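Local coordinates for protein salicylaldehyde dehydrogenase NahF (Pseudomonas putida, PDB 4JZ6) that probably oxidises salicylaldehyde to salicylate with NAD+ and water, as an aldehyde dehydrogenase of the naphthalene degradation pathway, at residues A[270-275]-A[422-427]; A[366-371]-A[382-387]; A[82-87]-A[208-213]. One frame throughout, in Å; residues are numbered along the deposited sequence.

Contact 1 of 3, residues A[270-275]-A[422-427]; sequences GKSPLI and YGLSSG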
ATOM      1  N   GLY A 270      -4.858  -1.088 -18.161  1.00 27.38           N
ATOM      2  CA  GLY A 270      -5.205   0.276 -18.509  1.00 24.01           C
ATOM      3  C   GLY A 270      -6.161   0.344 -19.683  1.00 22.80           C
ATOM      4  O   GLY A 270      -6.326  -0.624 -20.424  1.00 24.03           O
ATOM      5  N   LYS A 271      -6.808   1.494 -19.833  1.00 25.23           N
ATOM      6  CA  LYS A 271      -7.624   1.798 -20.999  1.00 23.45           C
ATOM      7  C   LYS A 271      -7.296   3.251 -21.317  1.00 29.84           C
ATOM      8  O   LYS A 271      -8.175   4.109 -21.397  1.00 27.19           O
ATOM      9  CB  LYS A 271      -9.108   1.619 -20.678  1.00 24.08           C
ATOM     10  CG  LYS A 271     -10.044   1.721 -21.874  1.00 24.82           C
ATOM     11  CD  LYS A 271      -9.946   0.514 -22.776  1.00 25.29           C
ATOM     12  CE  LYS A 271     -10.689   0.734 -24.081  1.00 25.99           C
ATOM     13  NZ  LYS A 271     -10.683  -0.492 -24.910  1.00 26.56           N
ATOM     14  N   SER A 272      -6.003   3.511 -21.473  1.00 26.50           N
ATOM     15  CA  SER A 272      -5.471   4.866 -21.545  1.00 24.39           C
ATOM     16  C   SER A 272      -6.003   5.689 -22.716  1.00 31.67           C
ATOM     17  O   SER A 272      -5.839   5.311 -23.879  1.00 34.74           O
ATOM     18  CB  SER A 272      -3.948   4.806 -21.574  1.00 24.29           C
ATOM     19  OG  SER A 272      -3.466   4.297 -20.343  1.00 21.32           O
ATOM     20  N   PRO A 273      -6.644   6.828 -22.404  1.00 31.41           N
ATOM     21  CA  PRO A 273      -7.314   7.652 -23.412  1.00 30.24           C
ATOM     22  C   PRO A 273      -6.463   8.822 -23.896  1.00 28.02           C
ATOM     23  O   PRO A 273      -5.652   9.365 -23.140  1.00 22.73           O
ATOM     24  CB  PRO A 273      -8.518   8.197 -22.642  1.00 23.70           C
ATOM     25  CG  PRO A 273      -7.986   8.370 -21.237  1.00 23.10           C
ATOM     26  CD  PRO A 273      -6.910   7.317 -21.037  1.00 22.59           C
ATOM     27  N   LEU A 274      -6.650   9.202 -25.155  1.00 26.85           N
ATOM     28  CA  LEU A 274      -6.144  10.476 -25.635  1.00 23.80           C
ATOM     29  C   LEU A 274      -7.334  11.414 -25.804  1.00 29.73           C
ATOM     30  O   LEU A 274      -8.216  11.176 -26.639  1.00 30.53           O
ATOM     31  CB  LEU A 274      -5.393  10.310 -26.956  1.00 24.01           C
ATOM     32  CG  LEU A 274      -4.486  11.474 -27.372  1.00 25.36           C
ATOM     33  CD1 LEU A 274      -3.296  11.562 -26.434  1.00 23.30           C
ATOM     34  CD2 LEU A 274      -4.021  11.348 -28.809  1.00 24.43           C
ATOM     35  N   ILE A 275      -7.377  12.465 -24.991  1.00 26.14           N
ATOM     36  CA  ILE A 275      -8.455  13.443 -25.084  1.00 24.90           C
ATOM     37  C   ILE A 275      -8.117  14.538 -26.097  1.00 28.44           C
ATOM     38  O   ILE A 275      -7.164  15.307 -25.916  1.00 25.35           O
ATOM     39  CB  ILE A 275      -8.756  14.090 -23.725  1.00 24.72           C
ATOM     40  CG1 ILE A 275      -9.080  13.015 -22.682  1.00 24.38           C
ATOM     41  CG2 ILE A 275      -9.896  15.082 -23.861  1.00 25.48           C
ATOM     42  CD1 ILE A 275      -9.321  13.551 -21.293  1.00 24.21           C
ATOM     43  N   TYR A 422     -10.295   1.840 -15.275  1.00 26.66           N
ATOM     44  CA  TYR A 422      -8.842   1.965 -15.147  1.00 29.63           C
ATOM     45  C   TYR A 422      -8.427   3.427 -15.024  1.00 32.50           C
ATOM     46  O   TYR A 422      -9.242   4.337 -15.197  1.00 35.63           O
ATOM     47  CB  TYR A 422      -8.135   1.372 -16.366  1.00 32.55           C
ATOM     48  CG  TYR A 422      -8.442  -0.076 -16.643  1.00 35.77           C
ATOM     49  CD1 TYR A 422      -7.870  -1.083 -15.877  1.00 36.25           C
ATOM     50  CD2 TYR A 422      -9.284  -0.442 -17.687  1.00 23.99           C
ATOM     51  CE1 TYR A 422      -8.136  -2.419 -16.136  1.00 37.88           C
ATOM     52  CE2 TYR A 422      -9.557  -1.775 -17.953  1.00 32.52           C
ATOM     53  CZ  TYR A 422      -8.980  -2.759 -17.175  1.00 35.68           C
ATOM     54  OH  TYR A 422      -9.242  -4.087 -17.432  1.00 40.98           O
ATOM     55  N   GLY A 423      -7.143   3.641 -14.754  1.00 31.80           N
ATOM     56  CA  GLY A 423      -6.597   4.978 -14.629  1.00 29.09           C
ATOM     57  C   GLY A 423      -5.081   4.972 -14.641  1.00 25.90           C
ATOM     58  O   GLY A 423      -4.450   5.413 -13.685  1.00 25.38           O
ATOM     59  N   LEU A 424      -4.496   4.480 -15.729  1.00 28.66           N
ATOM     60  CA  LEU A 424      -3.041   4.389 -15.841  1.00 28.41           C
ATOM     61  C   LEU A 424      -2.437   5.656 -16.437  1.00 26.52           C
ATOM     62  O   LEU A 424      -1.866   6.486 -15.725  1.00 25.05           O
ATOM     63  CB  LEU A 424      -2.630   3.165 -16.675  1.00 26.20           C
ATOM     64  CG  LEU A 424      -1.127   2.962 -16.911  1.00 28.66           C
ATOM     65  CD1 LEU A 424      -0.343   3.047 -15.602  1.00 19.46           C
ATOM     66  CD2 LEU A 424      -0.844   1.638 -17.616  1.00 27.17           C
ATOM     67  N   SER A 425      -2.554   5.796 -17.753  1.00 23.70           N
ATOM     68  CA  SER A 425      -1.970   6.932 -18.443  1.00 20.23           C
ATOM     69  C   SER A 425      -3.031   7.644 -19.274  1.00 27.15           C
ATOM     70  O   SER A 425      -4.099   7.089 -19.533  1.00 24.86           O
ATOM     71  CB  SER A 425      -0.817   6.476 -19.328  1.00 20.14           C
ATOM     72  OG  SER A 425      -0.032   7.579 -19.736  1.00 27.72           O
ATOM     73  N   SER A 426      -2.738   8.875 -19.682  1.00 20.78           N
ATOM     74  CA  SER A 426      -3.679   9.655 -20.474  1.00 21.56           C
ATOM     75  C   SER A 426      -2.986  10.846 -21.120  1.00 21.38           C
ATOM     76  O   SER A 426      -1.934  11.300 -20.657  1.00 21.01           O
ATOM     77  CB  SER A 426      -4.838  10.144 -19.604  1.00 21.53           C
ATOM     78  OG  SER A 426      -4.372  11.074 -18.638  1.00 21.24           O
ATOM     79  N   GLY A 427      -3.583  11.344 -22.198  1.00 21.93           N
ATOM     80  CA  GLY A 427      -3.080  12.529 -22.868  1.00 25.46           C
ATOM     81  C   GLY A 427      -4.214  13.487 -23.149  1.00 25.39           C
ATOM     82  O   GLY A 427      -5.330  13.052 -23.438  1.00 31.45           O
TER
HETATM   83  O   HOH W   1      -5.644   3.729 -18.194  1.00 22.14           O
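L274 pairs with G427, and P273 runs beside S426, as neighbouring parallel strands inside the mixed sheet that forms the catalytic domain of the aldehyde dehydrogenase fold; the two loops leading into these strands also touch. On the strands, G427 is held through both its N-H and its carbonyl: G427 N donates to P273 O at 3.0 Å, in the carbonyl plane, and G427 O takes a short, straight bond (166° at the hydrogen) from I275 N at 2.6 Å. L274 CD1 occupies the place where a side chain on G427 would stand, 3.7 Å from G427 CA.

Upstream, a serine and a water take over from the backbone pairing. S272 turns OG back beside its own backbone N (chi1 -66°), where it meets segment 422-427 and accepts from S425 N at 3.1 Å. The same OG lies 3.1 Å from a water. That water accepts from L424 N at 2.8 Å and from K271 N, so it joins K271 and L424 across the loops, and L424 in turn lies by E267, the predicted active-site residue. S425 and S426 send their own hydroxyls elsewhere, to T454 O and C447 O.

K271 leans only its root on this contact, with CB 3.6 Å from Y422 CD2; the chain then leads away, and its NZ forms a salt bridge with E305 and bonds to the carbonyls of I392 and E395. Beside it G270 packs over one face of the Y422 ring: its CA sits 4.2 Å from the ring centroid, an off-centre CH-pi contact 29° from the ring normal.

Contact 2 of 3, residues A[366-371]-A[382-387]; sequences KVVCGG and ILDHVK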
ATOM      1  N   LYS A 366     -18.241   1.200 -36.031  1.00 38.22           N
ATOM      2  CA  LYS A 366     -17.901   1.372 -37.430  1.00 35.56           C
ATOM      3  C   LYS A 366     -16.397   1.177 -37.631  1.00 38.76           C
ATOM      4  O   LYS A 366     -15.587   1.923 -37.080  1.00 35.71           O
ATOM      5  CB  LYS A 366     -18.353   2.764 -37.885  1.00 50.22           C
ATOM      6  CG  LYS A 366     -17.953   3.158 -39.292  1.00 56.38           C
ATOM      7  CD  LYS A 366     -18.478   4.551 -39.634  1.00 59.89           C
ATOM      8  CE  LYS A 366     -17.815   5.104 -40.889  1.00 62.10           C
ATOM      9  NZ  LYS A 366     -17.851   4.125 -42.014  1.00 62.31           N
ATOM     10  N   VAL A 367     -16.027   0.149 -38.392  1.00 38.56           N
ATOM     11  CA  VAL A 367     -14.628  -0.088 -38.716  1.00 35.55           C
ATOM     12  C   VAL A 367     -14.199   0.957 -39.733  1.00 35.62           C
ATOM     13  O   VAL A 367     -14.542   0.862 -40.914  1.00 35.73           O
ATOM     14  CB  VAL A 367     -14.409  -1.491 -39.326  1.00 43.31           C
ATOM     15  CG1 VAL A 367     -12.931  -1.733 -39.596  1.00 34.86           C
ATOM     16  CG2 VAL A 367     -14.947  -2.559 -38.404  1.00 44.76           C
ATOM     17  N   VAL A 368     -13.468   1.969 -39.283  1.00 33.94           N
ATOM     18  CA  VAL A 368     -13.022   3.005 -40.207  1.00 34.25           C
ATOM     19  C   VAL A 368     -11.718   2.615 -40.883  1.00 34.15           C
ATOM     20  O   VAL A 368     -11.357   3.175 -41.918  1.00 34.64           O
ATOM     21  CB  VAL A 368     -12.882   4.385 -39.538  1.00 33.99           C
ATOM     22  CG1 VAL A 368     -14.266   5.012 -39.315  1.00 33.87           C
ATOM     23  CG2 VAL A 368     -12.111   4.271 -38.239  1.00 32.27           C
ATOM     24  N   CYS A 369     -11.020   1.651 -40.290  1.00 38.93           N
ATOM     25  CA  CYS A 369      -9.852   1.050 -40.926  1.00 39.09           C
ATOM     26  C   CYS A 369      -9.494  -0.266 -40.240  1.00 39.15           C
ATOM     27  O   CYS A 369      -9.814  -0.474 -39.069  1.00 40.84           O
ATOM     28  CB  CYS A 369      -8.656   2.016 -40.926  1.00 33.81           C
ATOM     29  SG  CYS A 369      -7.452   1.746 -39.615  1.00 33.40           S
ATOM     30  N   GLY A 370      -8.842  -1.157 -40.980  1.00 39.12           N
ATOM     31  CA  GLY A 370      -8.418  -2.424 -40.424  1.00 33.65           C
ATOM     32  C   GLY A 370      -9.413  -3.542 -40.657  1.00 40.35           C
ATOM     33  O   GLY A 370     -10.164  -3.543 -41.634  1.00 35.52           O
ATOM     34  N   GLY A 371      -9.414  -4.505 -39.746  1.00 37.83           N
ATOM     35  CA  GLY A 371     -10.247  -5.685 -39.874  1.00 35.32           C
ATOM     36  C   GLY A 371     -10.045  -6.560 -38.657  1.00 39.85           C
ATOM     37  O   GLY A 371      -9.332  -6.175 -37.728  1.00 43.40           O
ATOM     38  N   ILE A 382      -9.002   0.647 -36.385  1.00 30.55           N
ATOM     39  CA  ILE A 382      -9.642   1.719 -35.626  1.00 34.26           C
ATOM     40  C   ILE A 382     -11.165   1.601 -35.722  1.00 33.28           C
ATOM     41  O   ILE A 382     -11.719   1.500 -36.821  1.00 32.29           O
ATOM     42  CB  ILE A 382      -9.233   3.117 -36.137  1.00 33.55           C
ATOM     43  CG1 ILE A 382      -7.713   3.271 -36.168  1.00 29.41           C
ATOM     44  CG2 ILE A 382      -9.842   4.196 -35.273  1.00 29.63           C
ATOM     45  CD1 ILE A 382      -7.255   4.519 -36.882  1.00 29.48           C
ATOM     46  N   LEU A 383     -11.836   1.601 -34.573  1.00 32.50           N
ATOM     47  CA  LEU A 383     -13.295   1.586 -34.536  1.00 31.35           C
ATOM     48  C   LEU A 383     -13.805   2.967 -34.130  1.00 42.50           C
ATOM     49  O   LEU A 383     -13.304   3.568 -33.173  1.00 30.32           O
ATOM     50  CB  LEU A 383     -13.811   0.515 -33.570  1.00 31.41           C
ATOM     51  CG  LEU A 383     -13.352  -0.922 -33.833  1.00 31.68           C
ATOM     52  CD1 LEU A 383     -13.910  -1.879 -32.794  1.00 31.79           C
ATOM     53  CD2 LEU A 383     -13.776  -1.342 -35.207  1.00 32.72           C
ATOM     54  N   ASP A 384     -14.789   3.469 -34.872  1.00 37.76           N
ATOM     55  CA  ASP A 384     -15.368   4.784 -34.613  1.00 36.46           C
ATOM     56  C   ASP A 384     -16.800   4.641 -34.100  1.00 40.26           C
ATOM     57  O   ASP A 384     -17.433   3.599 -34.297  1.00 42.61           O
ATOM     58  CB  ASP A 384     -15.365   5.622 -35.891  1.00 36.71           C
ATOM     59  CG  ASP A 384     -15.608   7.101 -35.626  1.00 37.72           C
ATOM     60  OD1 ASP A 384     -15.908   7.468 -34.467  1.00 32.01           O
ATOM     61  OD2 ASP A 384     -15.507   7.898 -36.584  1.00 37.54           O
ATOM     62  N   HIS A 385     -17.306   5.698 -33.464  1.00 36.67           N
ATOM     63  CA  HIS A 385     -18.649   5.701 -32.881  1.00 37.36           C
ATOM     64  C   HIS A 385     -18.837   4.558 -31.894  1.00 41.22           C
ATOM     65  O   HIS A 385     -19.841   3.843 -31.937  1.00 44.82           O
ATOM     66  CB  HIS A 385     -19.725   5.639 -33.961  1.00 34.33           C
ATOM     67  CG  HIS A 385     -19.551   6.656 -35.041  1.00 43.52           C
ATOM     68  ND1 HIS A 385     -19.856   7.987 -34.868  1.00 34.69           N
ATOM     69  CD2 HIS A 385     -19.106   6.534 -36.317  1.00 34.96           C
ATOM     70  CE1 HIS A 385     -19.606   8.644 -35.985  1.00 42.87           C
ATOM     71  NE2 HIS A 385     -19.152   7.785 -36.881  1.00 43.79           N
ATOM     72  N   VAL A 386     -17.856   4.384 -31.017  1.00 39.34           N
ATOM     73  CA  VAL A 386     -17.956   3.419 -29.938  1.00 38.63           C
ATOM     74  C   VAL A 386     -18.739   4.042 -28.781  1.00 38.10           C
ATOM     75  O   VAL A 386     -18.546   5.210 -28.442  1.00 34.04           O
ATOM     76  CB  VAL A 386     -16.559   2.950 -29.492  1.00 30.75           C
ATOM     77  CG1 VAL A 386     -16.627   2.174 -28.192  1.00 30.46           C
ATOM     78  CG2 VAL A 386     -15.934   2.108 -30.594  1.00 30.95           C
ATOM     79  N   LYS A 387     -19.643   3.263 -28.199  1.00 40.76           N
ATOM     80  CA  LYS A 387     -20.545   3.768 -27.176  1.00 39.19           C
ATOM     81  C   LYS A 387     -20.465   2.920 -25.903  1.00 36.73           C
ATOM     82  O   LYS A 387     -19.943   1.804 -25.915  1.00 32.09           O
ATOM     83  CB  LYS A 387     -21.979   3.804 -27.716  1.00 38.77           C
ATOM     84  CG  LYS A 387     -22.200   4.760 -28.888  1.00 42.56           C
ATOM     85  CD  LYS A 387     -22.166   6.218 -28.427  1.00 57.86           C
ATOM     86  CE  LYS A 387     -22.939   7.153 -29.370  1.00 63.10           C
ATOM     87  NZ  LYS A 387     -22.157   7.590 -30.570  1.00 65.25           N
TER
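V368 and C369 together face I382, a classic beta bulge in the antiparallel hairpin that forms the outer end of the sheet, strand 366-369 being its outermost strand within the chain. The V368 side chain shows what the extra residue does. CB stands near I382 O and forks there. With chi1 at -76°, CG2 falls between the backbone N and the carbonyl carbon, and this branch presses on the facing strand: it is 3.1 Å from I382 O and 3.7 Å from I382 CG2. CG1, the other branch, reaches across to D384 CB at 3.6 Å. V322 of helix 311-327 also packs on the valine. With an alanine here both methyls go, and a gap would probably open beside I382 CG2 and D384 CB.

The backbone bonds follow the bulge. Before it, D384 N donates to K366 O at 2.8 Å, nearly straight at 173°, and K366 N returns a bond to D384 O. V368 N then reaches I382 O at 3.1 Å. Past the bulge I382 N still finds C369 O, but it approaches from well above the carbonyl plane, 41° out of it, in keeping with the corner the chain turns at V368. C369 SG packs beside I382 CG1.

V367 and L383 lie on the other face of the hairpin, where V367 CG2 meets L383 CD2 at 3.6 Å under F357 of helix 349-362. D384, on the face of K366 and I382, has its charge matched by a salt bridge from OD2 to R406. At the outer margin K366 runs alongside H385, pointing the same way, and its CD comes up to the edge of the imidazole, 3.9 Å from H385 CD2.

Contact 3 of 3, residues A[82-87]-A[208-213]; sequences RRLLLK and AGLPAG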
ATOM      1  N   ARG A  82      25.628   1.537  -5.400  1.00 19.49           N
ATOM      2  CA  ARG A  82      25.634   2.409  -6.563  1.00 19.55           C
ATOM      3  C   ARG A  82      26.588   1.889  -7.646  1.00 27.73           C
ATOM      4  O   ARG A  82      26.236   1.854  -8.829  1.00 24.49           O
ATOM      5  CB  ARG A  82      25.999   3.838  -6.159  1.00 19.53           C
ATOM      6  CG  ARG A  82      26.175   4.801  -7.324  1.00 19.73           C
ATOM      7  CD  ARG A  82      26.448   6.207  -6.825  1.00 19.77           C
ATOM      8  NE  ARG A  82      25.265   6.783  -6.193  1.00 30.13           N
ATOM      9  CZ  ARG A  82      25.288   7.750  -5.279  1.00 22.75           C
ATOM     10  NH1 ARG A  82      26.437   8.262  -4.863  1.00 19.63           N
ATOM     11  NH2 ARG A  82      24.151   8.203  -4.777  1.00 19.17           N
ATOM     12  N   ARG A  83      27.786   1.483  -7.236  1.00 26.56           N
ATOM     13  CA  ARG A  83      28.795   1.004  -8.177  1.00 31.96           C
ATOM     14  C   ARG A  83      28.274  -0.214  -8.933  1.00 34.29           C
ATOM     15  O   ARG A  83      28.366  -0.295 -10.159  1.00 21.74           O
ATOM     16  CB  ARG A  83      30.080   0.631  -7.437  1.00 30.31           C
ATOM     17  CG  ARG A  83      31.333   0.740  -8.287  1.00 36.75           C
ATOM     18  CD  ARG A  83      32.391  -0.273  -7.873  1.00 36.75           C
ATOM     19  NE  ARG A  83      32.084  -1.603  -8.394  1.00 39.35           N
ATOM     20  CZ  ARG A  83      32.020  -2.701  -7.649  1.00 34.68           C
ATOM     21  NH1 ARG A  83      32.257  -2.627  -6.351  1.00 32.62           N
ATOM     22  NH2 ARG A  83      31.730  -3.874  -8.202  1.00 31.74           N
ATOM     23  N   LEU A  84      27.716  -1.155  -8.177  1.00 29.17           N
ATOM     24  CA  LEU A  84      27.188  -2.395  -8.725  1.00 22.89           C
ATOM     25  C   LEU A  84      26.054  -2.157  -9.713  1.00 25.83           C
ATOM     26  O   LEU A  84      26.054  -2.715 -10.811  1.00 31.69           O
ATOM     27  CB  LEU A  84      26.731  -3.313  -7.589  1.00 23.96           C
ATOM     28  CG  LEU A  84      27.870  -3.978  -6.813  1.00 23.10           C
ATOM     29  CD1 LEU A  84      27.397  -4.492  -5.467  1.00 21.51           C
ATOM     30  CD2 LEU A  84      28.443  -5.104  -7.644  1.00 22.50           C
ATOM     31  N   LEU A  85      25.092  -1.325  -9.329  1.00 20.39           N
ATOM     32  CA  LEU A  85      23.950  -1.045 -10.190  1.00 21.96           C
ATOM     33  C   LEU A  85      24.371  -0.315 -11.461  1.00 21.77           C
ATOM     34  O   LEU A  85      23.890  -0.620 -12.551  1.00 23.09           O
ATOM     35  CB  LEU A  85      22.889  -0.235  -9.442  1.00 23.28           C
ATOM     36  CG  LEU A  85      21.776  -1.003  -8.732  1.00 23.12           C
ATOM     37  CD1 LEU A  85      22.012  -2.505  -8.799  1.00 19.56           C
ATOM     38  CD2 LEU A  85      21.652  -0.525  -7.299  1.00 18.78           C
ATOM     39  N   LEU A  86      25.263   0.655 -11.307  1.00 20.51           N
ATOM     40  CA  LEU A  86      25.817   1.372 -12.444  1.00 20.90           C
ATOM     41  C   LEU A  86      26.412   0.377 -13.443  1.00 30.05           C
ATOM     42  O   LEU A  86      26.211   0.497 -14.655  1.00 21.82           O
ATOM     43  CB  LEU A  86      26.889   2.349 -11.958  1.00 22.35           C
ATOM     44  CG  LEU A  86      26.665   3.856 -12.129  1.00 24.37           C
ATOM     45  CD1 LEU A  86      25.210   4.188 -12.417  1.00 20.39           C
ATOM     46  CD2 LEU A  86      27.167   4.603 -10.905  1.00 20.84           C
ATOM     47  N   LYS A  87      27.123  -0.616 -12.918  1.00 21.92           N
ATOM     48  CA  LYS A  87      27.726  -1.647 -13.746  1.00 22.65           C
ATOM     49  C   LYS A  87      26.688  -2.475 -14.509  1.00 27.17           C
ATOM     50  O   LYS A  87      26.907  -2.811 -15.681  1.00 23.17           O
ATOM     51  CB  LYS A  87      28.637  -2.561 -12.920  1.00 23.07           C
ATOM     52  CG  LYS A  87      29.502  -3.477 -13.785  1.00 24.46           C
ATOM     53  CD  LYS A  87      30.625  -4.126 -12.999  1.00 33.18           C
ATOM     54  CE  LYS A  87      31.561  -4.895 -13.924  1.00 43.51           C
ATOM     55  NZ  LYS A  87      32.641  -5.595 -13.163  1.00 50.01           N
ATOM     56  N   ALA A 208      27.573  -8.088 -13.618  1.00 24.68           N
ATOM     57  CA  ALA A 208      27.908  -6.834 -12.951  1.00 24.12           C
ATOM     58  C   ALA A 208      28.548  -7.126 -11.601  1.00 24.16           C
ATOM     59  O   ALA A 208      29.199  -6.261 -11.007  1.00 23.99           O
ATOM     60  CB  ALA A 208      26.685  -5.972 -12.781  1.00 23.20           C
ATOM     61  N   GLY A 209      28.351  -8.348 -11.115  1.00 24.46           N
ATOM     62  CA  GLY A 209      29.031  -8.801  -9.920  1.00 24.69           C
ATOM     63  C   GLY A 209      28.206  -8.790  -8.648  1.00 29.88           C
ATOM     64  O   GLY A 209      28.763  -8.735  -7.549  1.00 24.04           O
ATOM     65  N   LEU A 210      26.885  -8.850  -8.789  1.00 25.49           N
ATOM     66  CA  LEU A 210      25.999  -8.909  -7.629  1.00 24.87           C
ATOM     67  C   LEU A 210      26.280 -10.155  -6.808  1.00 27.97           C
ATOM     68  O   LEU A 210      26.476 -11.238  -7.361  1.00 33.49           O
ATOM     69  CB  LEU A 210      24.530  -8.897  -8.062  1.00 28.89           C
ATOM     70  CG  LEU A 210      23.807  -7.545  -8.134  1.00 26.77           C
ATOM     71  CD1 LEU A 210      23.863  -6.849  -6.783  1.00 22.93           C
ATOM     72  CD2 LEU A 210      24.376  -6.646  -9.223  1.00 27.98           C
ATOM     73  N   PRO A 211      26.318 -10.004  -5.477  1.00 28.73           N
ATOM     74  CA  PRO A 211      26.562 -11.131  -4.570  1.00 25.70           C
ATOM     75  C   PRO A 211      25.573 -12.274  -4.791  1.00 24.14           C
ATOM     76  O   PRO A 211      24.441 -12.044  -5.222  1.00 25.80           O
ATOM     77  CB  PRO A 211      26.367 -10.509  -3.186  1.00 23.32           C
ATOM     78  CG  PRO A 211      26.716  -9.062  -3.378  1.00 22.77           C
ATOM     79  CD  PRO A 211      26.247  -8.715  -4.762  1.00 22.58           C
ATOM     80  N   ALA A 212      26.004 -13.496  -4.511  1.00 24.97           N
ATOM     81  CA  ALA A 212      25.165 -14.663  -4.737  1.00 25.43           C
ATOM     82  C   ALA A 212      23.892 -14.601  -3.902  1.00 30.93           C
ATOM     83  O   ALA A 212      23.939 -14.305  -2.707  1.00 34.78           O
ATOM     84  CB  ALA A 212      25.940 -15.946  -4.442  1.00 27.66           C
ATOM     85  N   GLY A 213      22.758 -14.875  -4.540  1.00 31.88           N
ATOM     86  CA  GLY A 213      21.492 -14.982  -3.838  1.00 26.73           C
ATOM     87  C   GLY A 213      20.762 -13.663  -3.729  1.00 24.52           C
ATOM     88  O   GLY A 213      19.651 -13.600  -3.203  1.00 27.24           O
TER
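The guanidinium of R83 is the flat group at this contact, and A208 O approaches it obliquely, 4.5 Å from R83 NH2 and so only loosely associated. The arginine is engaged elsewhere, through a salt bridge from NH1 to E80 in its own helix. Carbon carries the rest of the packing between helix 78-94 and the end of helix 195-208.

L84 is the central side chain of the packing. Its CD2 rests against two successive carbonyls, 3.6 Å from A208 O and 3.6 Å from G209 O, while CD1 points to the proline, 4.4 Å from P211 CD. Nearer its root, L84 CB meets L210 CD2 at 4.4 Å. W73 of helix 56-73 closes over L84, L210 and P211 together, making a small apolar patch of three chain segments.

One turn further along, K87 lies stretched over A208. CG is anti to the backbone N (chi1 -168°), and the extended chain beyond it carries CG past A208 CB at 3.9 Å and CD to 3.2 Å from A208 O. The ammonium ends 4.1 Å from A208 O, too far to bond; its charge may still suit the partly negative carbonyl end of the other helix.

G209 leaves that helix with a phi of 102°, where a CB would be jammed against A208 O. With two bonds back into the last turn this is a Schellman motif. It ends the helix of a beta-alpha-beta crossover, strand 186-189 to helix 195-208 to strand 215-218, in the Rossmann-like cofactor-binding domain of aldehyde dehydrogenases.

How the contacts relate
Contacts 1 and 2 belong to the same sheet, contact 1 inside it and contact 2 at its 366-369 end. Their centres are 19 Å apart and their nearest atoms about 7 Å, without touching. Contact 2 falls within the 146 residues that separate the two segments of contact 1. Contact 1 is the one near the chemistry: the L424 side chain lies about 5 Å from that of E267, the predicted active-site residue, and about 5 Å from a bound salicylaldehyde. Contact 3 closes earlier in the chain, on the opposite side of its centre, 36 Å from contact 1 and 49 Å from contact 2, centre to centre. Contacts 2 and 3 lie away from the active site and the salicylaldehyde pockets.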